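Local atomic coordinates of toluene, o-xylene monooxygenase oxygenase subunit (Pseudomonas stutzeri, PDB entry 2INC), a protein that probably serves as a non-catalytic helical subunit of a six-chain bacterial multicomponent monooxygenase hydroxylase that oxidises toluene and o-xylene. Residues 124-127 and 128-132; 291-294 and 295-299; 210-213 and 214-218; 45-48 and 49-53. One frame throughout, in Å; residues are numbered along the deposited sequence.

Contact 1 of 4, residues 124-127 and 128-132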
loop_
_atom_site.group_PDB
_atom_site.type_symbol
_atom_site.label_atom_id
_atom_site.label_comp_id
_atom_site.label_asym_id
_atom_site.label_seq_id
_atom_site.Cartn_x
_atom_site.Cartn_y
_atom_site.Cartn_z
ATOM N N LEU B 124 -5.204 -14.685 34.816
ATOM C CA LEU B 124 -4.254 -13.714 35.272
ATOM C C LEU B 124 -3.905 -12.719 34.129
ATOM O O LEU B 124 -3.833 -11.531 34.370
ATOM C CB LEU B 124 -3.010 -14.419 35.782
ATOM C CG LEU B 124 -1.916 -13.470 36.268
ATOM C CD1 LEU B 124 -2.437 -12.350 37.248
ATOM C CD2 LEU B 124 -0.893 -14.328 37.033
ATOM N N PHE B 125 -3.731 -13.198 32.903
ATOM C CA PHE B 125 -3.356 -12.308 31.789
ATOM C C PHE B 125 -4.505 -11.382 31.443
ATOM O O PHE B 125 -4.260 -10.212 31.128
ATOM C CB PHE B 125 -2.909 -13.101 30.515
ATOM C CG PHE B 125 -1.629 -13.891 30.689
ATOM C CD1 PHE B 125 -1.372 -15.003 29.855
ATOM C CD2 PHE B 125 -0.679 -13.548 31.632
ATOM C CE1 PHE B 125 -0.216 -15.759 29.962
ATOM C CE2 PHE B 125 0.497 -14.304 31.775
ATOM C CZ PHE B 125 0.739 -15.411 30.932
ATOM N N HIS B 126 -5.755 -11.875 31.522
ATOM C CA HIS B 126 -6.879 -10.978 31.317
ATOM C C HIS B 126 -6.985 -9.926 32.438
ATOM O O HIS B 126 -7.248 -8.771 32.151
ATOM C CB HIS B 126 -8.209 -11.720 31.186
ATOM C CG HIS B 126 -9.340 -10.806 30.806
ATOM N ND1 HIS B 126 -9.403 -10.173 29.584
ATOM C CD2 HIS B 126 -10.389 -10.347 31.522
ATOM C CE1 HIS B 126 -10.473 -9.395 29.545
ATOM N NE2 HIS B 126 -11.101 -9.497 30.706
ATOM N N ALA B 127 -6.677 -10.297 33.677
ATOM C CA ALA B 127 -6.653 -9.331 34.788
ATOM C C ALA B 127 -5.569 -8.277 34.533
ATOM O O ALA B 127 -5.779 -7.115 34.822
ATOM C CB ALA B 127 -6.386 -10.054 36.118
ATOM N N LEU B 128 -4.458 -8.658 33.916
ATOM C CA LEU B 128 -3.447 -7.658 33.560
ATOM C C LEU B 128 -3.938 -6.735 32.447
ATOM O O LEU B 128 -3.604 -5.518 32.430
ATOM C CB LEU B 128 -2.143 -8.341 33.134
ATOM C CG LEU B 128 -1.341 -9.087 34.202
ATOM C CD1 LEU B 128 -0.113 -9.697 33.504
ATOM C CD2 LEU B 128 -0.937 -8.140 35.309
ATOM N N GLN B 129 -4.634 -7.308 31.468
ATOM C CA GLN B 129 -5.272 -6.569 30.378
ATOM C C GLN B 129 -6.181 -5.515 30.967
ATOM O O GLN B 129 -6.163 -4.379 30.570
ATOM C CB GLN B 129 -6.089 -7.560 29.551
ATOM C CG GLN B 129 -6.811 -6.961 28.318
ATOM C CD GLN B 129 -7.551 -8.028 27.586
ATOM O OE1 GLN B 129 -7.253 -9.213 27.775
ATOM N NE2 GLN B 129 -8.560 -7.635 26.772
ATOM N N MET B 130 -7.007 -5.897 31.929
ATOM C CA MET B 130 -7.854 -4.939 32.616
ATOM C C MET B 130 -7.072 -3.881 33.392
ATOM O O MET B 130 -7.424 -2.684 33.390
ATOM C CB MET B 130 -8.745 -5.690 33.603
ATOM C CG MET B 130 -9.765 -6.554 32.885
ATOM S SD MET B 130 -10.541 -7.638 34.134
ATOM C CE MET B 130 -11.523 -6.472 35.101
ATOM N N GLY B 131 -6.020 -4.322 34.072
ATOM C CA GLY B 131 -5.110 -3.415 34.820
ATOM C C GLY B 131 -4.518 -2.349 33.958
ATOM O O GLY B 131 -4.610 -1.149 34.264
ATOM N N SER B 132 -3.911 -2.754 32.852
ATOM C CA SER B 132 -3.280 -1.782 31.979
ATOM C C SER B 132 -4.261 -0.900 31.198
ATOM O O SER B 132 -3.935 0.263 30.866
ATOM C CB SER B 132 -2.254 -2.462 31.026
ATOM O OG SER B 132 -2.949 -3.385 30.191
#
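The amide N of Met130 donates to His126 O at 2.9 Å, with 164° at the hydrogen, and so closes one turn of helix 121-138 in this ferritin-like helical subunit. Gly131 N repeats the bond to Ala127 O at 2.9 Å. On the face of this turn that is turned to another protein chain, three side chains meet. His126 has CG anti to its backbone N (chi1 -173°), which points the imidazole towards the C-terminal end of the helix, where Gln129 and Met130 both reach it. Gln129 OE1 comes to the ring edge, near its plane, and takes a weak hydrogen bond from ND1 at 3.0 Å; the amide stands almost upright against the imidazole, 82° from its plane. The stronger polar partners of both residues belong to the chain of another protein: a basic side chain at His126 NE2 and polar side chains at Gln129 NE2. This face of the helix is therefore part of the subunit interface. Leu124, Phe125 and Leu128 instead meet helices of their own chain. Met130 brings its CG 4.3 Å from the imidazole centroid as an off-centre CH-pi contact, while SD sits obliquely 3.8 Å from His126 CD2.

Contact 2 of 4, residues 291-294 and 295-299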
loop_
_atom_site.group_PDB
_atom_site.type_symbol
_atom_site.label_atom_id
_atom_site.label_comp_id
_atom_site.label_asym_id
_atom_site.label_seq_id
_atom_site.Cartn_x
_atom_site.Cartn_y
_atom_site.Cartn_z
ATOM N N LYS B 291 4.049 -12.794 48.527
ATOM C CA LYS B 291 3.102 -13.857 48.761
ATOM C C LYS B 291 2.776 -14.597 47.454
ATOM O O LYS B 291 2.711 -15.823 47.426
ATOM C CB LYS B 291 1.809 -13.287 49.357
ATOM C CG LYS B 291 1.729 -13.312 50.892
ATOM C CD LYS B 291 0.281 -12.991 51.426
ATOM C CE LYS B 291 -0.802 -13.680 50.591
ATOM N NZ LYS B 291 -1.522 -12.680 49.762
ATOM N N ALA B 292 2.614 -13.844 46.372
ATOM C CA ALA B 292 2.254 -14.384 45.048
ATOM C C ALA B 292 3.258 -15.373 44.507
ATOM O O ALA B 292 2.890 -16.500 44.126
ATOM C CB ALA B 292 2.048 -13.202 44.058
ATOM N N ILE B 293 4.525 -14.920 44.450
ATOM C CA ILE B 293 5.673 -15.688 44.009
ATOM C C ILE B 293 5.836 -16.898 44.918
ATOM O O ILE B 293 5.999 -18.043 44.427
ATOM C CB ILE B 293 6.982 -14.815 44.059
ATOM C CG1 ILE B 293 6.955 -13.742 42.963
ATOM C CG2 ILE B 293 8.204 -15.703 43.884
ATOM C CD1 ILE B 293 8.092 -12.685 43.087
ATOM N N GLU B 294 5.744 -16.665 46.229
ATOM C CA GLU B 294 5.930 -17.742 47.190
ATOM C C GLU B 294 4.943 -18.854 46.908
ATOM O O GLU B 294 5.373 -19.990 46.789
ATOM C CB GLU B 294 5.860 -17.242 48.638
ATOM C CG GLU B 294 7.204 -16.581 49.062
ATOM C CD GLU B 294 7.075 -15.669 50.312
ATOM O OE1 GLU B 294 6.038 -15.752 50.986
ATOM O OE2 GLU B 294 7.983 -14.833 50.567
ATOM N N ALA B 295 3.653 -18.532 46.752
ATOM C CA ALA B 295 2.622 -19.564 46.674
ATOM C C ALA B 295 2.714 -20.342 45.371
ATOM O O ALA B 295 2.507 -21.561 45.346
ATOM C CB ALA B 295 1.283 -18.985 46.790
ATOM N N TYR B 296 3.019 -19.631 44.285
ATOM C CA TYR B 296 3.049 -20.241 42.968
ATOM C C TYR B 296 4.314 -21.077 42.800
ATOM O O TYR B 296 4.249 -22.241 42.513
ATOM C CB TYR B 296 2.936 -19.140 41.888
ATOM C CG TYR B 296 2.913 -19.634 40.452
ATOM C CD1 TYR B 296 1.717 -19.960 39.832
ATOM C CD2 TYR B 296 4.083 -19.718 39.709
ATOM C CE1 TYR B 296 1.674 -20.415 38.524
ATOM C CE2 TYR B 296 4.070 -20.191 38.371
ATOM C CZ TYR B 296 2.853 -20.528 37.790
ATOM O OH TYR B 296 2.767 -20.966 36.478
ATOM N N CYS B 297 5.466 -20.475 43.035
ATOM C CA CYS B 297 6.709 -21.127 42.761
ATOM C C CYS B 297 7.028 -22.240 43.750
ATOM O O CYS B 297 7.678 -23.198 43.386
ATOM C CB CYS B 297 7.830 -20.099 42.723
ATOM S SG CYS B 297 7.716 -18.989 41.286
ATOM N N SER B 298 6.543 -22.147 44.980
ATOM C CA SER B 298 6.829 -23.195 45.940
ATOM C C SER B 298 6.167 -24.482 45.488
ATOM O O SER B 298 6.615 -25.573 45.831
ATOM C CB SER B 298 6.364 -22.819 47.349
ATOM O OG SER B 298 4.947 -22.924 47.391
ATOM N N ALA B 299 5.106 -24.359 44.713
ATOM C CA ALA B 299 4.343 -25.530 44.282
ATOM C C ALA B 299 4.935 -26.177 43.043
ATOM O O ALA B 299 4.590 -27.310 42.724
ATOM C CB ALA B 299 2.892 -25.170 44.055
#
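From Lys291 to Ser298 the chain runs as regular alpha-helix near the end of helix 274-299, with Ala295 N, Tyr296 N, Cys297 N and Ser298 N each bonding to the carbonyl four residues back, from Lys291 O through to Glu294 O. Cys297 N to Ile293 O measures 2.9 Å, as does Ala295 N to Lys291 O. Glu294 O accepts Ser298 N at 3.0 Å, and Ser298 OG lies at the same distance from this carbonyl oxygen. With chi1 at 74° the hydroxyl sits between its own backbone N and carbonyl carbon and is folded back onto the preceding turn. Its bond there is weak, and Ala295 O, 3.5 Å from OG, competes for the single proton. On another side of the helix Ile293 CG2 rests against Cys297 SG at 4.2 Å, an apolar contact one turn apart. The charged ends look outward from the turn: Lys291 NZ forms a salt bridge with Glu197, and Glu294 OE2 forms one with Lys311. Tyr296 leads away too, its OH bonded to Phe117 O and its ring edge-to-face with Trp192 and Phe117. This is helix-to-helix packing in an all-helical bundle: Ile293 and Cys297 pack on helix 303-319, Ala292 meets helix 190-202, and Tyr296 lies against Ala226, Leu227 and Leu231 of helix 208-237.

Contact 3 of 4, residues 210-213 and 214-218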
loop_
_atom_site.group_PDB
_atom_site.type_symbol
_atom_site.label_atom_id
_atom_site.label_comp_id
_atom_site.label_asym_id
_atom_site.label_seq_id
_atom_site.Cartn_x
_atom_site.Cartn_y
_atom_site.Cartn_z
ATOM N N GLU B 210 -0.607 5.200 41.643
ATOM C CA GLU B 210 -0.681 3.907 42.337
ATOM C C GLU B 210 -0.965 2.746 41.403
ATOM O O GLU B 210 -0.418 1.636 41.591
ATOM C CB GLU B 210 -1.718 3.899 43.446
ATOM C CG GLU B 210 -1.370 2.751 44.391
ATOM C CD GLU B 210 -2.245 2.668 45.626
ATOM O OE1 GLU B 210 -3.207 3.456 45.748
ATOM O OE2 GLU B 210 -1.937 1.802 46.480
ATOM N N ALA B 211 -1.847 2.971 40.428
ATOM C CA ALA B 211 -2.198 1.925 39.450
ATOM C C ALA B 211 -1.010 1.527 38.645
ATOM O O ALA B 211 -0.728 0.336 38.484
ATOM C CB ALA B 211 -3.357 2.397 38.513
ATOM N N PHE B 212 -0.285 2.518 38.151
ATOM C CA PHE B 212 0.973 2.274 37.502
ATOM C C PHE B 212 1.963 1.478 38.359
ATOM O O PHE B 212 2.609 0.542 37.870
ATOM C CB PHE B 212 1.554 3.602 37.046
ATOM C CG PHE B 212 2.985 3.516 36.548
ATOM C CD1 PHE B 212 3.279 2.928 35.323
ATOM C CD2 PHE B 212 4.004 4.036 37.309
ATOM C CE1 PHE B 212 4.585 2.824 34.857
ATOM C CE2 PHE B 212 5.342 3.947 36.857
ATOM C CZ PHE B 212 5.614 3.347 35.618
ATOM N N THR B 213 2.144 1.883 39.619
ATOM C CA THR B 213 3.079 1.176 40.497
ATOM C C THR B 213 2.582 -0.230 40.761
ATOM O O THR B 213 3.299 -1.218 40.560
ATOM C CB THR B 213 3.271 1.975 41.802
ATOM O OG1 THR B 213 3.726 3.292 41.461
ATOM C CG2 THR B 213 4.288 1.277 42.716
ATOM N N ALA B 214 1.331 -0.364 41.169
ATOM C CA ALA B 214 0.852 -1.663 41.514
ATOM C C ALA B 214 0.891 -2.619 40.336
ATOM O O ALA B 214 1.327 -3.773 40.496
ATOM C CB ALA B 214 -0.552 -1.593 42.187
ATOM N N ILE B 215 0.482 -2.163 39.149
ATOM C CA ILE B 215 0.399 -3.080 37.986
ATOM C C ILE B 215 1.755 -3.227 37.298
ATOM O O ILE B 215 2.209 -4.333 37.043
ATOM C CB ILE B 215 -0.604 -2.557 36.936
ATOM C CG1 ILE B 215 -1.999 -2.456 37.520
ATOM C CG2 ILE B 215 -0.582 -3.456 35.702
ATOM C CD1 ILE B 215 -2.522 -3.788 37.968
ATOM N N ASN B 216 2.400 -2.116 37.002
ATOM C CA ASN B 216 3.563 -2.200 36.126
ATOM C C ASN B 216 4.817 -2.391 36.919
ATOM O O ASN B 216 5.809 -2.985 36.410
ATOM C CB ASN B 216 3.718 -0.950 35.260
ATOM C CG ASN B 216 3.029 -1.104 33.876
ATOM O OD1 ASN B 216 2.035 -1.793 33.763
ATOM N ND2 ASN B 216 3.567 -0.453 32.853
ATOM N N LEU B 217 4.844 -1.833 38.132
ATOM C CA LEU B 217 6.140 -1.877 38.841
ATOM C C LEU B 217 6.233 -3.064 39.762
ATOM O O LEU B 217 7.339 -3.522 40.054
ATOM C CB LEU B 217 6.461 -0.560 39.578
ATOM C CG LEU B 217 6.590 0.713 38.729
ATOM C CD1 LEU B 217 7.069 1.894 39.559
ATOM C CD2 LEU B 217 7.446 0.487 37.583
ATOM N N VAL B 218 5.083 -3.581 40.192
ATOM C CA VAL B 218 5.072 -4.632 41.199
ATOM C C VAL B 218 4.460 -5.911 40.660
ATOM O O VAL B 218 5.130 -6.939 40.624
ATOM C CB VAL B 218 4.345 -4.196 42.516
ATOM C CG1 VAL B 218 4.256 -5.372 43.509
ATOM C CG2 VAL B 218 5.092 -2.974 43.149
#
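Phe212 reaches Asn216 and Leu217 because its chi1 of 171° sends the ring forward along helix 208-237, while Leu217, with chi1 -61°, leans back to meet it. The ring is then shared between the two: CE1 lies 3.9 Å from Asn216 CB, and on the other flank CE2 lies 3.8 Å from Leu217 CD1. Both approaches are oblique. Asn216 crosses the ring at about a right angle, and its amide plane is turned 48° from it. Beneath these side chains the backbone widens into a pi-type turn at 214-218. Phe212 O receives Asn216 N at 2.8 Å and, weakly, Leu217 N at 3.3 Å; Thr213 O receives Leu217 N at 2.9 Å and, again weakly, Val218 N at 3.0 Å. The pattern slips from i+4 towards i+5; Asn216 N stands above the carbonyl plane of Phe212 and Leu217 N above that of Thr213. Thr213 OG1 turns back to Gly209 O, and Glu210 OE2 makes a salt bridge to Lys284 and a hydrogen bond to Trp285 NE1 on helix 274-299. Asn216 ND2, next to the aromatic ring, is bonded to Ser261 OG and Glu151 OE1. The NH2 end of this buried amide is thus bound by two other helices of the chain, while CB packs on the ring. Chemically, the turn exchanges single helix bonds for divided ones: Phe212 O and Thr213 O each take two amides, Leu217 N being shared between them, so every N-H from Asn216 to Val218 keeps an acceptor, although the bond of Val218 is weak.

Contact 4 of 4, residues 45-48 and 49-53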
loop_
_atom_site.group_PDB
_atom_site.type_symbol
_atom_site.label_atom_id
_atom_site.label_comp_id
_atom_site.label_asym_id
_atom_site.label_seq_id
_atom_site.Cartn_x
_atom_site.Cartn_y
_atom_site.Cartn_z
ATOM N N LEU B 45 -20.698 15.899 38.262
ATOM C CA LEU B 45 -20.919 14.509 37.806
ATOM C C LEU B 45 -19.911 13.531 38.412
ATOM O O LEU B 45 -18.763 13.902 38.618
ATOM C CB LEU B 45 -20.784 14.400 36.276
ATOM C CG LEU B 45 -22.000 14.706 35.408
ATOM C CD1 LEU B 45 -21.543 14.774 33.938
ATOM C CD2 LEU B 45 -23.045 13.640 35.609
ATOM N N PRO B 46 -20.328 12.260 38.675
ATOM C CA PRO B 46 -19.349 11.247 39.172
ATOM C C PRO B 46 -18.025 11.189 38.370
ATOM O O PRO B 46 -16.967 11.151 39.003
ATOM C CB PRO B 46 -20.139 9.936 39.075
ATOM C CG PRO B 46 -21.561 10.380 39.335
ATOM C CD PRO B 46 -21.691 11.691 38.566
ATOM N N MET B 47 -18.061 11.264 37.017
ATOM C CA MET B 47 -16.800 11.183 36.255
ATOM C C MET B 47 -15.903 12.382 36.434
ATOM O O MET B 47 -14.682 12.268 36.296
ATOM C CB MET B 47 -17.054 10.969 34.754
ATOM C CG MET B 47 -15.892 10.309 33.963
ATOM S SD MET B 47 -15.746 8.558 34.460
ATOM C CE MET B 47 -17.188 7.781 33.742
ATOM N N GLN B 48 -16.468 13.574 36.689
ATOM C CA GLN B 48 -15.621 14.723 36.914
ATOM C C GLN B 48 -14.859 14.484 38.238
ATOM O O GLN B 48 -13.665 14.707 38.329
ATOM C CB GLN B 48 -16.489 16.005 37.049
ATOM C CG GLN B 48 -17.462 16.303 35.904
ATOM C CD GLN B 48 -16.816 17.189 34.904
ATOM O OE1 GLN B 48 -15.585 17.159 34.755
ATOM N NE2 GLN B 48 -17.599 18.060 34.271
ATOM N N THR B 49 -15.580 14.061 39.270
ATOM C CA THR B 49 -14.995 13.723 40.583
ATOM C C THR B 49 -13.966 12.606 40.536
ATOM O O THR B 49 -12.891 12.713 41.187
ATOM C CB THR B 49 -16.112 13.328 41.560
ATOM O OG1 THR B 49 -16.920 14.485 41.718
ATOM C CG2 THR B 49 -15.551 13.010 42.909
ATOM N N TRP B 50 -14.264 11.582 39.723
ATOM C CA TRP B 50 -13.336 10.448 39.550
ATOM C C TRP B 50 -12.035 11.010 39.026
ATOM O O TRP B 50 -10.993 10.710 39.590
ATOM C CB TRP B 50 -13.887 9.446 38.583
ATOM C CG TRP B 50 -13.034 8.234 38.533
ATOM C CD1 TRP B 50 -11.791 8.121 37.945
ATOM C CD2 TRP B 50 -13.327 6.961 39.109
ATOM N NE1 TRP B 50 -11.324 6.835 38.084
ATOM C CE2 TRP B 50 -12.218 6.118 38.841
ATOM C CE3 TRP B 50 -14.405 6.458 39.853
ATOM C CZ2 TRP B 50 -12.157 4.804 39.267
ATOM C CZ3 TRP B 50 -14.343 5.134 40.302
ATOM C CH2 TRP B 50 -13.235 4.309 39.971
ATOM N N TYR B 51 -12.067 11.819 37.969
ATOM C CA TYR B 51 -10.803 12.322 37.393
ATOM C C TYR B 51 -10.060 13.339 38.247
ATOM O O TYR B 51 -8.780 13.413 38.231
ATOM C CB TYR B 51 -10.989 12.908 35.989
ATOM C CG TYR B 51 -10.983 11.838 34.908
ATOM C CD1 TYR B 51 -12.050 10.947 34.810
ATOM C CD2 TYR B 51 -9.889 11.635 34.079
ATOM C CE1 TYR B 51 -12.055 9.901 33.829
ATOM C CE2 TYR B 51 -9.915 10.594 33.079
ATOM C CZ TYR B 51 -11.005 9.746 32.987
ATOM O OH TYR B 51 -11.063 8.710 32.040
ATOM N N LYS B 52 -10.805 14.184 38.954
ATOM C CA LYS B 52 -10.123 15.097 39.889
ATOM C C LYS B 52 -9.458 14.343 41.012
ATOM O O LYS B 52 -8.347 14.664 41.392
ATOM C CB LYS B 52 -11.096 16.130 40.441
ATOM C CG LYS B 52 -11.645 17.014 39.298
ATOM C CD LYS B 52 -12.423 18.203 39.878
ATOM C CE LYS B 52 -13.670 17.717 40.560
ATOM N NZ LYS B 52 -14.503 18.912 40.910
ATOM N N LYS B 53 -10.122 13.319 41.533
ATOM C CA LYS B 53 -9.528 12.591 42.647
ATOM C C LYS B 53 -8.354 11.693 42.204
ATOM O O LYS B 53 -7.329 11.686 42.889
ATOM C CB LYS B 53 -10.592 11.804 43.406
ATOM C CG LYS B 53 -10.052 10.942 44.529
ATOM C CD LYS B 53 -11.202 10.488 45.422
ATOM C CE LYS B 53 -10.740 9.509 46.524
ATOM N NZ LYS B 53 -9.898 10.204 47.548
#
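This is the N-terminal turn of helix 46-56, with Leu45 at the N-cap position and Pro46 as the first helical residue, where a proline costs no hydrogen bond because the helix needs no amide donor there. The first i to i+4 bond is long, Thr49 N to Leu45 O at 3.3 Å, but almost straight at 172°; the next, Trp50 N to Pro46 O, shortens to 2.8 Å. The side-chain contact belongs to Met47. It lies side by side with Tyr51, the two pointing the same way, and CG touches Tyr51 CE1 at 3.9 Å. Bends at both chi2 (70°) and chi3 (71°) curl the thioether round, so that SD reaches the edge of the phenol ring in its plane, 5.3 Å from the centroid. The same sulfur lies obliquely to the five-membered ring of Trp50, 5.5 Å from that centroid, making a second Met-aromatic contact. Both aromatic rings are tied down at their polar ends: Trp50 NE1 bonds to Tyr134 OH, and Tyr51 OH to Gln137 O as well as to a basic side chain in the chain of another protein. Gln48 bends at chi2, and its NE2 bonds to the carbonyls of Trp39 and Asp42, fastening the helix start to the preceding loop. Lys52 folds back along its own helix, with CG 3.2 Å from Gln48 O, the carbonyl that also accepts Lys52 N at 3.0 Å.

In the fold
Contacts 1 and 3 meet directly, Gly131 CA to Ile215 CD1 at 4.1 Å, and both lean on Ile199 of helix 190-202. Glu151 joins them again, touched by Ser132 and bonded to Asn216. Contact 2 stays about 7 Å from each at nearest atoms, yet Trp192, Phe195 and Leu227 bridge it to contact 1. Contact 4 is the outlier: its centre is 38 Å from that of contact 2, and it reaches the bundle through Tyr134, Gln137 and Ile138, on the helix that carries contact 1. Contacts 1 and 4 also face another protein chain. In related hydroxylases the diiron centre lies in the large subunit, consistent with none of these contacts forming an active site.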